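Local atomic coordinates of DUF2235 domain-containing protein (Pseudomonas aeruginosa, PDB entry 4O5P), a protein that acts as Tle1, a phospholipase effector of the type VI secretion system that probably hydrolyses membrane phospholipids of target cells. Residues A[625-630]-A[680-685]; A[336-341]-A[474-479]; A[755-760]-A[806-811]; A[709-714]-A[793-798]. All coordinates share one frame; numbering follows the deposited sequence.

Contact 1: A[625-630]-A[680-685]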
loop_
_atom_site.group_PDB
_atom_site.type_symbol
_atom_site.label_atom_id
_atom_site.label_comp_id
_atom_site.label_asym_id
_atom_site.label_seq_id
_atom_site.Cartn_x
_atom_site.Cartn_y
_atom_site.Cartn_z
ATOM N N GLN A 625 -21.918 4.214 17.467
ATOM C CA GLN A 625 -21.075 5.359 17.808
ATOM C C GLN A 625 -20.924 6.292 16.596
ATOM O O GLN A 625 -21.000 7.512 16.732
ATOM C CB GLN A 625 -19.710 4.878 18.308
ATOM C CG GLN A 625 -18.840 5.962 18.954
ATOM C CD GLN A 625 -17.626 5.367 19.635
ATOM O OE1 GLN A 625 -17.694 4.925 20.786
ATOM N NE2 GLN A 625 -16.514 5.322 18.915
ATOM N N ILE A 626 -20.726 5.717 15.413
ATOM C CA ILE A 626 -20.579 6.529 14.214
ATOM C C ILE A 626 -21.877 7.299 13.931
ATOM O O ILE A 626 -21.848 8.486 13.629
ATOM C CB ILE A 626 -20.168 5.674 13.003
ATOM C CG1 ILE A 626 -18.713 5.215 13.160
ATOM C CG2 ILE A 626 -20.280 6.470 11.689
ATOM C CD1 ILE A 626 -18.295 4.123 12.176
ATOM N N HIS A 627 -23.005 6.616 14.048
ATOM C CA HIS A 627 -24.295 7.249 13.818
ATOM C C HIS A 627 -24.509 8.416 14.781
ATOM O O HIS A 627 -24.837 9.526 14.356
ATOM C CB HIS A 627 -25.403 6.214 13.958
ATOM C CG HIS A 627 -26.658 6.571 13.237
ATOM N ND1 HIS A 627 -27.559 7.490 13.728
ATOM C CD2 HIS A 627 -27.182 6.108 12.076
ATOM C CE1 HIS A 627 -28.583 7.583 12.895
ATOM N NE2 HIS A 627 -28.381 6.753 11.888
ATOM N N ARG A 628 -24.288 8.174 16.070
ATOM C CA ARG A 628 -24.435 9.224 17.095
ATOM C C ARG A 628 -23.466 10.415 16.993
ATOM O O ARG A 628 -23.918 11.580 16.961
ATOM C CB ARG A 628 -24.356 8.609 18.498
ATOM C CG ARG A 628 -25.391 7.527 18.730
ATOM C CD ARG A 628 -25.462 7.139 20.199
ATOM N NE ARG A 628 -25.531 5.694 20.399
ATOM C CZ ARG A 628 -26.613 4.958 20.164
ATOM N NH1 ARG A 628 -27.719 5.528 19.704
ATOM N NH2 ARG A 628 -26.594 3.649 20.383
ATOM N N ASP A 629 -22.156 10.137 16.995
ATOM C CA ASP A 629 -21.122 11.171 16.806
ATOM C C ASP A 629 -21.388 11.952 15.518
ATOM O O ASP A 629 -21.377 13.189 15.508
ATOM C CB ASP A 629 -19.695 10.587 16.675
ATOM C CG ASP A 629 -19.193 9.839 17.920
ATOM O OD1 ASP A 629 -19.841 9.838 18.993
ATOM O OD2 ASP A 629 -18.101 9.228 17.801
ATOM N N GLY A 630 -21.572 11.221 14.422
ATOM C CA GLY A 630 -21.906 11.818 13.142
ATOM C C GLY A 630 -23.083 12.788 13.167
ATOM O O GLY A 630 -22.982 13.926 12.686
ATOM N N ASP A 680 -19.157 -0.094 4.586
ATOM C CA ASP A 680 -17.989 0.348 5.342
ATOM C C ASP A 680 -18.107 1.789 5.868
ATOM O O ASP A 680 -17.321 2.212 6.713
ATOM C CB ASP A 680 -16.710 0.178 4.500
ATOM C CG ASP A 680 -16.381 -1.283 4.233
ATOM O OD1 ASP A 680 -16.810 -2.128 5.053
ATOM O OD2 ASP A 680 -15.710 -1.584 3.215
ATOM N N TYR A 681 -19.092 2.539 5.376
ATOM C CA TYR A 681 -19.338 3.886 5.893
ATOM C C TYR A 681 -19.615 3.846 7.387
ATOM O O TYR A 681 -19.380 4.821 8.106
ATOM C CB TYR A 681 -20.545 4.520 5.189
ATOM C CG TYR A 681 -20.296 5.047 3.785
ATOM C CD1 TYR A 681 -19.167 5.785 3.483
ATOM C CD2 TYR A 681 -21.217 4.815 2.770
ATOM C CE1 TYR A 681 -18.956 6.284 2.197
ATOM C CE2 TYR A 681 -21.018 5.305 1.489
ATOM C CZ TYR A 681 -19.890 6.036 1.212
ATOM O OH TYR A 681 -19.691 6.520 -0.068
ATOM N N PHE A 682 -20.152 2.726 7.855
ATOM C CA PHE A 682 -20.530 2.641 9.245
ATOM C C PHE A 682 -19.700 1.648 10.033
ATOM O O PHE A 682 -20.159 1.100 11.027
ATOM C CB PHE A 682 -22.034 2.402 9.375
ATOM C CG PHE A 682 -22.836 3.642 9.133
ATOM C CD1 PHE A 682 -23.245 3.982 7.854
ATOM C CD2 PHE A 682 -23.113 4.514 10.190
ATOM C CE1 PHE A 682 -23.960 5.150 7.629
ATOM C CE2 PHE A 682 -23.827 5.686 9.984
ATOM C CZ PHE A 682 -24.260 6.011 8.693
ATOM N N ARG A 683 -18.459 1.462 9.595
ATOM C CA ARG A 683 -17.446 0.754 10.376
ATOM C C ARG A 683 -16.192 1.622 10.480
ATOM O O ARG A 683 -15.880 2.402 9.561
ATOM C CB ARG A 683 -17.058 -0.552 9.697
ATOM C CG ARG A 683 -18.132 -1.623 9.730
ATOM C CD ARG A 683 -17.738 -2.818 8.866
ATOM N NE ARG A 683 -18.927 -3.574 8.528
ATOM C CZ ARG A 683 -19.549 -3.512 7.359
ATOM N NH1 ARG A 683 -19.064 -2.763 6.377
ATOM N NH2 ARG A 683 -20.647 -4.230 7.168
ATOM N N TYR A 684 -15.463 1.495 11.579
ATOM C CA TYR A 684 -14.172 2.163 11.642
ATOM C C TYR A 684 -13.175 1.378 10.813
ATOM O O TYR A 684 -13.313 0.154 10.641
ATOM C CB TYR A 684 -13.686 2.321 13.083
ATOM C CG TYR A 684 -14.563 3.244 13.892
ATOM C CD1 TYR A 684 -14.750 4.566 13.523
ATOM C CD2 TYR A 684 -15.202 2.785 15.030
ATOM C CE1 TYR A 684 -15.563 5.400 14.273
ATOM C CE2 TYR A 684 -16.002 3.594 15.761
ATOM C CZ TYR A 684 -16.180 4.892 15.390
ATOM O OH TYR A 684 -16.994 5.666 16.174
ATOM N N ARG A 685 -12.198 2.085 10.262
ATOM C CA ARG A 685 -11.167 1.453 9.452
ATOM C C ARG A 685 -10.344 0.533 10.347
ATOM O O ARG A 685 -10.093 0.858 11.515
ATOM C CB ARG A 685 -10.273 2.531 8.844
ATOM C CG ARG A 685 -9.108 2.012 8.017
ATOM C CD ARG A 685 -8.211 3.159 7.564
ATOM N NE ARG A 685 -7.328 2.718 6.492
ATOM C CZ ARG A 685 -6.315 3.427 6.006
ATOM N NH1 ARG A 685 -6.038 4.637 6.495
ATOM N NH2 ARG A 685 -5.576 2.908 5.039
HETATM O O HOH W 1 -17.219 8.148 15.356
#
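Helix 616-637 runs past the loop 680-685, with the CA atoms of I626 and F682 6.3 Å apart at the closest point. This is helix-on-loop packing within the Tle1-like C-terminal domain, and I626 fills the join. Its CG1 lies beside the backbone N and the chain runs on extended (chi2 168°), which carries CD1 outward over one face of the Y684 ring, displaced toward its rim. The resulting CH-pi contact puts CD1 3.8 Å from the ring centroid of Y684, 17° off the normal. The fit is tight, with I626 CG1 only 3.3 Å from Y684 CE1. The other branch of the isoleucine turns to F682, where I626 CG2 stands 3.8 Å from F682 CD2, and CD1 also touches the main chain of F682. Along the ring, F682 CE2 meets H627 CD2 at 4.0 Å; the NE2 of that histidine is hydrogen-bonded to the carbonyl of Y586. D629 holds the polar margin: its OD2 forms a salt bridge with R474 and also accepts from a water at 2.8 Å. That water lies in the plane of the Y684 ring, at its edge, and accepts a hydrogen bond from Y684 OH at 2.6 Å.

Contact 2: A[336-341]-A[474-479]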
loop_
_atom_site.group_PDB
_atom_site.type_symbol
_atom_site.label_atom_id
_atom_site.label_comp_id
_atom_site.label_asym_id
_atom_site.label_seq_id
_atom_site.Cartn_x
_atom_site.Cartn_y
_atom_site.Cartn_z
ATOM N N SER A 336 -4.103 8.519 6.267
ATOM C CA SER A 336 -5.456 9.009 5.972
ATOM C C SER A 336 -6.385 8.827 7.173
ATOM O O SER A 336 -6.420 7.748 7.762
ATOM C CB SER A 336 -6.005 8.228 4.767
ATOM O OG SER A 336 -7.422 8.287 4.683
ATOM N N CYS A 337 -7.137 9.868 7.540
ATOM C CA CYS A 337 -8.125 9.762 8.615
ATOM C C CYS A 337 -9.484 9.236 8.149
ATOM O O CYS A 337 -10.261 8.709 8.951
ATOM C CB CYS A 337 -8.356 11.137 9.251
ATOM S SG CYS A 337 -6.953 11.746 10.152
ATOM N N HIS A 338 -9.779 9.410 6.866
ATOM C CA HIS A 338 -11.132 9.167 6.346
ATOM C C HIS A 338 -11.293 7.904 5.497
ATOM O O HIS A 338 -12.416 7.576 5.098
ATOM C CB HIS A 338 -11.635 10.406 5.602
ATOM C CG HIS A 338 -11.604 11.638 6.446
ATOM N ND1 HIS A 338 -10.864 12.751 6.115
ATOM C CD2 HIS A 338 -12.152 11.895 7.656
ATOM C CE1 HIS A 338 -10.982 13.653 7.076
ATOM N NE2 HIS A 338 -11.755 13.155 8.025
ATOM N N GLU A 339 -10.201 7.180 5.243
ATOM C CA GLU A 339 -10.299 5.887 4.532
ATOM C C GLU A 339 -11.037 4.862 5.411
ATOM O O GLU A 339 -10.830 4.841 6.628
ATOM C CB GLU A 339 -8.907 5.355 4.176
ATOM C CG GLU A 339 -8.901 3.982 3.469
ATOM C CD GLU A 339 -9.711 3.950 2.176
ATOM O OE1 GLU A 339 -9.526 4.837 1.315
ATOM O OE2 GLU A 339 -10.543 3.024 2.006
ATOM N N GLN A 340 -11.894 4.034 4.803
ATOM C CA GLN A 340 -12.746 3.103 5.543
ATOM C C GLN A 340 -12.917 1.737 4.855
ATOM O O GLN A 340 -13.581 0.846 5.405
ATOM C CB GLN A 340 -14.153 3.708 5.759
ATOM C CG GLN A 340 -14.266 4.840 6.785
ATOM C CD GLN A 340 -15.700 5.339 6.919
ATOM O OE1 GLN A 340 -16.205 6.055 6.047
ATOM N NE2 GLN A 340 -16.369 4.936 7.994
ATOM N N ARG A 341 -12.345 1.559 3.667
ATOM C CA ARG A 341 -12.567 0.312 2.924
ATOM C C ARG A 341 -11.967 -0.878 3.649
ATOM O O ARG A 341 -10.820 -0.824 4.113
ATOM C CB ARG A 341 -12.001 0.381 1.502
ATOM C CG ARG A 341 -12.909 1.063 0.477
ATOM C CD ARG A 341 -12.187 1.207 -0.883
ATOM N NE ARG A 341 -11.034 2.106 -0.778
ATOM C CZ ARG A 341 -10.127 2.286 -1.738
ATOM N NH1 ARG A 341 -10.231 1.641 -2.890
ATOM N NH2 ARG A 341 -9.108 3.122 -1.541
ATOM N N ARG A 474 -11.862 7.974 15.304
ATOM C CA ARG A 474 -13.248 8.059 15.764
ATOM C C ARG A 474 -13.840 9.417 15.375
ATOM O O ARG A 474 -14.909 9.497 14.737
ATOM C CB ARG A 474 -13.335 7.868 17.295
ATOM C CG ARG A 474 -14.721 8.187 17.866
ATOM C CD ARG A 474 -14.845 8.107 19.394
ATOM N NE ARG A 474 -16.252 8.324 19.770
ATOM C CZ ARG A 474 -16.707 8.473 21.015
ATOM N NH1 ARG A 474 -15.882 8.444 22.061
ATOM N NH2 ARG A 474 -18.002 8.663 21.216
ATOM N N ARG A 475 -13.126 10.482 15.724
ATOM C CA ARG A 475 -13.653 11.828 15.506
ATOM C C ARG A 475 -13.704 12.248 14.025
ATOM O O ARG A 475 -14.682 12.847 13.582
ATOM C CB ARG A 475 -12.891 12.855 16.375
ATOM C CG ARG A 475 -13.530 14.255 16.370
ATOM C CD ARG A 475 -12.864 15.214 17.369
ATOM N NE ARG A 475 -13.555 16.502 17.412
ATOM C CZ ARG A 475 -13.291 17.518 16.589
ATOM N NH1 ARG A 475 -12.354 17.388 15.664
ATOM N NH2 ARG A 475 -13.962 18.665 16.682
ATOM N N GLU A 476 -12.678 11.896 13.247
ATOM C CA GLU A 476 -12.662 12.223 11.820
ATOM C C GLU A 476 -13.690 11.410 11.037
ATOM O O GLU A 476 -14.273 11.899 10.051
ATOM C CB GLU A 476 -11.244 12.047 11.245
ATOM C CG GLU A 476 -10.300 13.130 11.752
ATOM C CD GLU A 476 -10.780 14.515 11.347
ATOM O OE1 GLU A 476 -11.314 14.654 10.208
ATOM O OE2 GLU A 476 -10.604 15.466 12.154
ATOM N N THR A 477 -13.951 10.191 11.508
ATOM C CA THR A 477 -14.970 9.349 10.871
ATOM C C THR A 477 -16.283 10.040 11.115
ATOM O O THR A 477 -17.106 10.138 10.203
ATOM C CB THR A 477 -15.028 7.939 11.441
ATOM O OG1 THR A 477 -13.761 7.292 11.233
ATOM C CG2 THR A 477 -16.111 7.113 10.696
ATOM N N ALA A 478 -16.452 10.537 12.343
ATOM C CA ALA A 478 -17.663 11.284 12.702
ATOM C C ALA A 478 -17.843 12.531 11.839
ATOM O O ALA A 478 -18.965 12.856 11.450
ATOM C CB ALA A 478 -17.650 11.653 14.179
ATOM N N LEU A 479 -16.752 13.238 11.561
ATOM C CA LEU A 479 -16.825 14.458 10.740
ATOM C C LEU A 479 -17.264 14.178 9.300
ATOM O O LEU A 479 -18.192 14.823 8.770
ATOM C CB LEU A 479 -15.488 15.213 10.774
ATOM C CG LEU A 479 -15.301 16.440 9.879
ATOM C CD1 LEU A 479 -16.416 17.465 10.106
ATOM C CD2 LEU A 479 -13.915 17.062 10.146
#
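E476 OE1 accepts two N-H groups: NE2 of H338 across the contact, at 2.7 Å, and the indole NE1 of W460. The bond from H338 NE2 is bent, with an angle of 142° at the hydrogen. It uses the anti lone pair of the carboxylate oxygen, and the imidazole and carboxylate planes stand 62° apart. At the other end of the imidazole, ND1 is bonded to the backbone N of G377, so the ring is fixed from two sides, an arrangement consistent with a neutral ring protonated on NE2. E476 can reach the edge of the histidine because its chain folds at chi2 (-60°), which also lays its aliphatic part on C337, with the two CB atoms of C337 and E476 3.6 Å apart. Two residues on from H338, Q340 NE2 touches T477 CG2 at 3.5 Å; the Q340 amide is held in place by R484 and by the carbonyls of Y681 and R683. Within the loop, S336 OG accepts from E339 N at 3.0 Å, an ST motif that shapes the exit from the strand. The loop leaves strand 331-336 of the central alpha/beta-hydrolase sheet, where S336 N is hydrogen-bonded to OD1 of D281, the probable acid of a catalytic triad. Helix 469-487 covers the loop, with helix 451-463 beside C337 and helix 616-637 against T477.

Contact 3: A[755-760]-A[806-811]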
loop_
_atom_site.group_PDB
_atom_site.type_symbol
_atom_site.label_atom_id
_atom_site.label_comp_id
_atom_site.label_asym_id
_atom_site.label_seq_id
_atom_site.Cartn_x
_atom_site.Cartn_y
_atom_site.Cartn_z
ATOM N N PRO A 755 -15.055 -25.368 -4.080
ATOM C CA PRO A 755 -15.772 -24.518 -5.043
ATOM C C PRO A 755 -16.020 -25.222 -6.385
ATOM O O PRO A 755 -17.029 -24.967 -7.043
ATOM C CB PRO A 755 -14.805 -23.349 -5.260
ATOM C CG PRO A 755 -13.949 -23.317 -4.056
ATOM C CD PRO A 755 -13.787 -24.752 -3.640
ATOM N N LEU A 756 -15.094 -26.085 -6.793
ATOM C CA LEU A 756 -15.204 -26.750 -8.090
ATOM C C LEU A 756 -16.337 -27.772 -8.157
ATOM O O LEU A 756 -17.044 -27.850 -9.160
ATOM C CB LEU A 756 -13.883 -27.416 -8.474
ATOM C CG LEU A 756 -12.667 -26.488 -8.548
ATOM C CD1 LEU A 756 -11.528 -27.186 -9.271
ATOM C CD2 LEU A 756 -13.031 -25.196 -9.245
ATOM N N THR A 757 -16.497 -28.559 -7.100
ATOM C CA THR A 757 -17.461 -29.650 -7.111
ATOM C C THR A 757 -18.670 -29.396 -6.211
ATOM O O THR A 757 -19.708 -30.035 -6.376
ATOM C CB THR A 757 -16.799 -30.940 -6.656
ATOM O OG1 THR A 757 -17.696 -32.039 -6.840
ATOM C CG2 THR A 757 -16.474 -30.832 -5.221
ATOM N N GLY A 758 -18.540 -28.473 -5.259
ATOM C CA GLY A 758 -19.616 -28.214 -4.319
ATOM C C GLY A 758 -19.621 -29.134 -3.104
ATOM O O GLY A 758 -20.422 -28.953 -2.187
ATOM N N ILE A 759 -18.718 -30.114 -3.091
ATOM C CA ILE A 759 -18.671 -31.132 -2.033
ATOM C C ILE A 759 -18.223 -30.556 -0.686
ATOM O O ILE A 759 -17.342 -29.698 -0.628
ATOM C CB ILE A 759 -17.781 -32.337 -2.460
ATOM C CG1 ILE A 759 -18.447 -33.105 -3.609
ATOM C CG2 ILE A 759 -17.537 -33.292 -1.316
ATOM C CD1 ILE A 759 -17.515 -34.096 -4.322
ATOM N N ALA A 760 -18.850 -31.016 0.395
ATOM C CA ALA A 760 -18.529 -30.531 1.734
ATOM C C ALA A 760 -17.142 -30.994 2.210
ATOM O O ALA A 760 -16.784 -32.162 2.069
ATOM C CB ALA A 760 -19.619 -30.965 2.727
ATOM N N GLN A 806 -12.298 -37.849 -3.000
ATOM C CA GLN A 806 -11.662 -38.338 -4.225
ATOM C C GLN A 806 -12.205 -37.586 -5.434
ATOM O O GLN A 806 -11.446 -37.225 -6.337
ATOM C CB GLN A 806 -11.849 -39.845 -4.402
ATOM C CG GLN A 806 -11.100 -40.703 -3.395
ATOM C CD GLN A 806 -11.511 -42.165 -3.473
ATOM O OE1 GLN A 806 -11.821 -42.685 -4.553
ATOM N NE2 GLN A 806 -11.530 -42.834 -2.322
ATOM N N GLN A 807 -13.509 -37.324 -5.458
ATOM C CA GLN A 807 -14.015 -36.473 -6.549
ATOM C C GLN A 807 -13.432 -35.056 -6.501
ATOM O O GLN A 807 -12.990 -34.511 -7.538
ATOM C CB GLN A 807 -15.539 -36.426 -6.575
ATOM C CG GLN A 807 -16.150 -37.393 -7.591
ATOM C CD GLN A 807 -17.604 -37.666 -7.311
ATOM O OE1 GLN A 807 -18.156 -37.165 -6.333
ATOM N NE2 GLN A 807 -18.237 -38.469 -8.164
ATOM N N VAL A 808 -13.429 -34.465 -5.307
ATOM C CA VAL A 808 -12.777 -33.158 -5.138
ATOM C C VAL A 808 -11.369 -33.172 -5.731
ATOM O O VAL A 808 -10.999 -32.285 -6.497
ATOM C CB VAL A 808 -12.695 -32.749 -3.655
ATOM C CG1 VAL A 808 -11.863 -31.481 -3.485
ATOM C CG2 VAL A 808 -14.096 -32.565 -3.077
ATOM N N LEU A 809 -10.615 -34.213 -5.388
ATOM C CA LEU A 809 -9.230 -34.392 -5.801
ATOM C C LEU A 809 -9.073 -34.561 -7.301
ATOM O O LEU A 809 -8.132 -34.040 -7.884
ATOM C CB LEU A 809 -8.605 -35.586 -5.070
ATOM C CG LEU A 809 -7.248 -36.068 -5.596
ATOM C CD1 LEU A 809 -6.169 -35.017 -5.395
ATOM C CD2 LEU A 809 -6.858 -37.379 -4.932
ATOM N N LEU A 810 -9.978 -35.307 -7.923
ATOM C CA LEU A 810 -9.972 -35.422 -9.376
ATOM C C LEU A 810 -10.113 -34.032 -10.022
ATOM O O LEU A 810 -9.331 -33.658 -10.925
ATOM C CB LEU A 810 -11.106 -36.350 -9.821
ATOM C CG LEU A 810 -11.334 -36.435 -11.323
ATOM C CD1 LEU A 810 -10.074 -36.953 -11.984
ATOM C CD2 LEU A 810 -12.523 -37.330 -11.627
ATOM N N ALA A 811 -11.082 -33.256 -9.533
ATOM C CA ALA A 811 -11.292 -31.902 -10.068
ATOM C C ALA A 811 -10.070 -30.998 -9.873
ATOM O O ALA A 811 -9.593 -30.355 -10.820
ATOM C CB ALA A 811 -12.524 -31.262 -9.445
#
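The last modelled helix of the chain, 803-814, lies against the turn that follows strand 749-753, at the protein surface. Three helix positions, Q807, V808 and A811, are spaced to present one stripe to the turn: Q807 and V808 share I759, V808 also meets T757, and A811 meets L756. V808 occupies the middle. Its CG2 packs 3.6 Å from T757 CG2 and 3.7 Å from I759 CB, so a single methyl bridges two residues of the turn. The threonine methyl takes part because chi1 of -172° sends OG1 opposite to the backbone N and leaves CG2 between N and the carbonyl carbon. T757 and V808 meet at about a right angle. Toward the start of the helix, the I759 side chain crosses Q807 at about a right angle, its CD1 lying 3.7 Å from Q807 OE1. At the other end, L756 CB and A811 CB are 4.2 Å apart, and L756 CD1 reaches the A811 carbonyl. G758, with phi 86°, turns the chain between T757 and I759, both of which direct CB toward the helix. The preceding D754 carboxylate accepts weak bonds from the backbone N atoms of L756 and T757, and V808 also touches D754. The contact is largely apolar, with methyls also resting against an amide oxygen and a main-chain carbonyl and without polar bonds between the segments, so shape and apolar burial govern it.

Contact 4: A[709-714]-A[793-798]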
loop_
_atom_site.group_PDB
_atom_site.type_symbol
_atom_site.label_atom_id
_atom_site.label_comp_id
_atom_site.label_asym_id
_atom_site.label_seq_id
_atom_site.Cartn_x
_atom_site.Cartn_y
_atom_site.Cartn_z
ATOM N N VAL A 709 -10.647 -26.238 8.836
ATOM C CA VAL A 709 -10.834 -27.076 7.651
ATOM C C VAL A 709 -9.778 -28.190 7.604
ATOM O O VAL A 709 -8.569 -27.930 7.519
ATOM C CB VAL A 709 -10.844 -26.232 6.351
ATOM C CG1 VAL A 709 -10.892 -27.117 5.130
ATOM C CG2 VAL A 709 -12.032 -25.279 6.351
ATOM N N GLY A 710 -10.241 -29.437 7.662
ATOM C CA GLY A 710 -9.344 -30.569 7.828
ATOM C C GLY A 710 -8.638 -31.052 6.573
ATOM O O GLY A 710 -8.175 -32.203 6.508
ATOM N N VAL A 711 -8.546 -30.182 5.575
ATOM C CA VAL A 711 -7.790 -30.498 4.365
ATOM C C VAL A 711 -7.135 -29.238 3.801
ATOM O O VAL A 711 -7.656 -28.134 3.986
ATOM C CB VAL A 711 -8.701 -31.140 3.291
ATOM C CG1 VAL A 711 -9.591 -30.084 2.638
ATOM C CG2 VAL A 711 -7.868 -31.823 2.241
HETATM N N MSE A 712 -5.990 -29.392 3.138
HETATM C CA MSE A 712 -5.398 -28.280 2.388
HETATM C C MSE A 712 -6.040 -28.196 1.005
HETATM O O MSE A 712 -6.293 -29.219 0.359
HETATM C CB MSE A 712 -3.879 -28.446 2.231
HETATM C CG MSE A 712 -3.074 -28.296 3.518
HETATM SE SE MSE A 712 -2.990 -26.482 4.257
HETATM C CE MSE A 712 -2.091 -25.602 2.756
ATOM N N LEU A 713 -6.310 -26.980 0.550
ATOM C CA LEU A 713 -6.904 -26.790 -0.768
ATOM C C LEU A 713 -6.568 -25.393 -1.290
ATOM O O LEU A 713 -6.486 -24.435 -0.508
ATOM C CB LEU A 713 -8.426 -26.984 -0.702
ATOM C CG LEU A 713 -9.128 -27.596 -1.925
ATOM C CD1 LEU A 713 -8.685 -29.021 -2.116
ATOM C CD2 LEU A 713 -10.652 -27.546 -1.800
ATOM N N ALA A 714 -6.386 -25.273 -2.603
ATOM C CA ALA A 714 -5.992 -23.992 -3.202
ATOM C C ALA A 714 -7.064 -22.929 -2.998
ATOM O O ALA A 714 -6.745 -21.758 -2.774
ATOM C CB ALA A 714 -5.668 -24.156 -4.698
ATOM N N PRO A 793 -3.934 -32.277 6.514
ATOM C CA PRO A 793 -3.221 -33.076 5.505
ATOM C C PRO A 793 -3.478 -32.581 4.082
ATOM O O PRO A 793 -4.493 -31.922 3.837
ATOM C CB PRO A 793 -3.829 -34.474 5.666
ATOM C CG PRO A 793 -4.489 -34.485 7.003
ATOM C CD PRO A 793 -4.938 -33.071 7.246
ATOM N N PRO A 794 -2.565 -32.886 3.148
ATOM C CA PRO A 794 -2.835 -32.580 1.739
ATOM C C PRO A 794 -4.046 -33.354 1.238
ATOM O O PRO A 794 -4.415 -34.363 1.847
ATOM C CB PRO A 794 -1.565 -33.052 1.012
ATOM C CG PRO A 794 -0.770 -33.843 2.029
ATOM C CD PRO A 794 -1.186 -33.356 3.374
ATOM N N LEU A 795 -4.662 -32.881 0.160
ATOM C CA LEU A 795 -5.886 -33.495 -0.342
ATOM C C LEU A 795 -5.689 -34.981 -0.668
ATOM O O LEU A 795 -6.577 -35.800 -0.423
ATOM C CB LEU A 795 -6.399 -32.734 -1.565
ATOM C CG LEU A 795 -7.706 -33.205 -2.194
ATOM C CD1 LEU A 795 -8.803 -33.270 -1.159
ATOM C CD2 LEU A 795 -8.092 -32.256 -3.318
ATOM N N ALA A 796 -4.515 -35.325 -1.188
ATOM C CA ALA A 796 -4.250 -36.703 -1.594
ATOM C C ALA A 796 -4.149 -37.651 -0.411
ATOM O O ALA A 796 -4.361 -38.844 -0.567
ATOM C CB ALA A 796 -3.009 -36.783 -2.451
ATOM N N VAL A 797 -3.814 -37.128 0.766
ATOM C CA VAL A 797 -3.734 -37.954 1.974
ATOM C C VAL A 797 -5.113 -38.099 2.613
ATOM O O VAL A 797 -5.514 -39.187 3.025
ATOM C CB VAL A 797 -2.732 -37.372 3.001
ATOM C CG1 VAL A 797 -2.843 -38.090 4.354
ATOM C CG2 VAL A 797 -1.297 -37.440 2.452
ATOM N N ALA A 798 -5.836 -36.991 2.688
ATOM C CA ALA A 798 -7.171 -36.990 3.264
ATOM C C ALA A 798 -8.184 -37.751 2.396
ATOM O O ALA A 798 -9.221 -38.177 2.893
ATOM C CB ALA A 798 -7.635 -35.552 3.503
HETATM O O HOH W 2 -3.252 -30.417 -0.865
#
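The flat groups that meet here are peptide units: the N-H of M712 points at the carbonyl of P793, donating over 3.0 Å with an angle of 161° at the hydrogen. The donor sits 24° from the plane of that carbonyl, so the approach is somewhat oblique though the bond is nearly straight. Just upstream, the G710 carbonyl O abuts P793 CD at 3.4 Å, so the proline ring lies against the loop. M712 is selenomethionine; its CB and CG pass near P793 O before the chain bends off. Apolar packing continues from V711, where chi1 of 75° puts CG1 between N and the carbonyl carbon and so CG2 opposite to the backbone N. From there CG2 lies 3.7 Å from L795 CA and 3.9 Å from A798 CB, spanning one face of the first helical turn. The next contact is made by L713, with its CD1 3.5 Å from L795 CD2, the two leucines meeting at a slant. A water accepts from L795 N at 3.0 Å and donates weakly to M712 O, and so supplies a partner for an N-H at the start of the helix. Behind L795, helix 803-814 closes the hydrophobic layer with V808 and L809. The arrangement is a Pro-Pro helix start, with P794 in the N-cap position and its carbonyl accepting from V797 N and A798 N as the helix begins.

Read from the N terminus, contact 2 comes first, closing the chain from 336-341 in the catalytic domain to 474-479 on helix 469-487. Contact 1 follows in series, 625-630 with 680-685, and adjoins it, their centres 8 Å apart. Together they tie the loop beyond a hydrolase strand to the helices of the C-terminal region. Further on, contacts 4 and 3 cross, since contact 3 opens at 755-760 inside contact 4 but closes at 806-811, after contact 4 has closed at 793-798. They are joined where helix 795-798 is followed by helix 803-814, and tie the loops after strands 705-706 and 749-753 to these C-terminal helices, about 40 Å between centres from contacts 1 and 2.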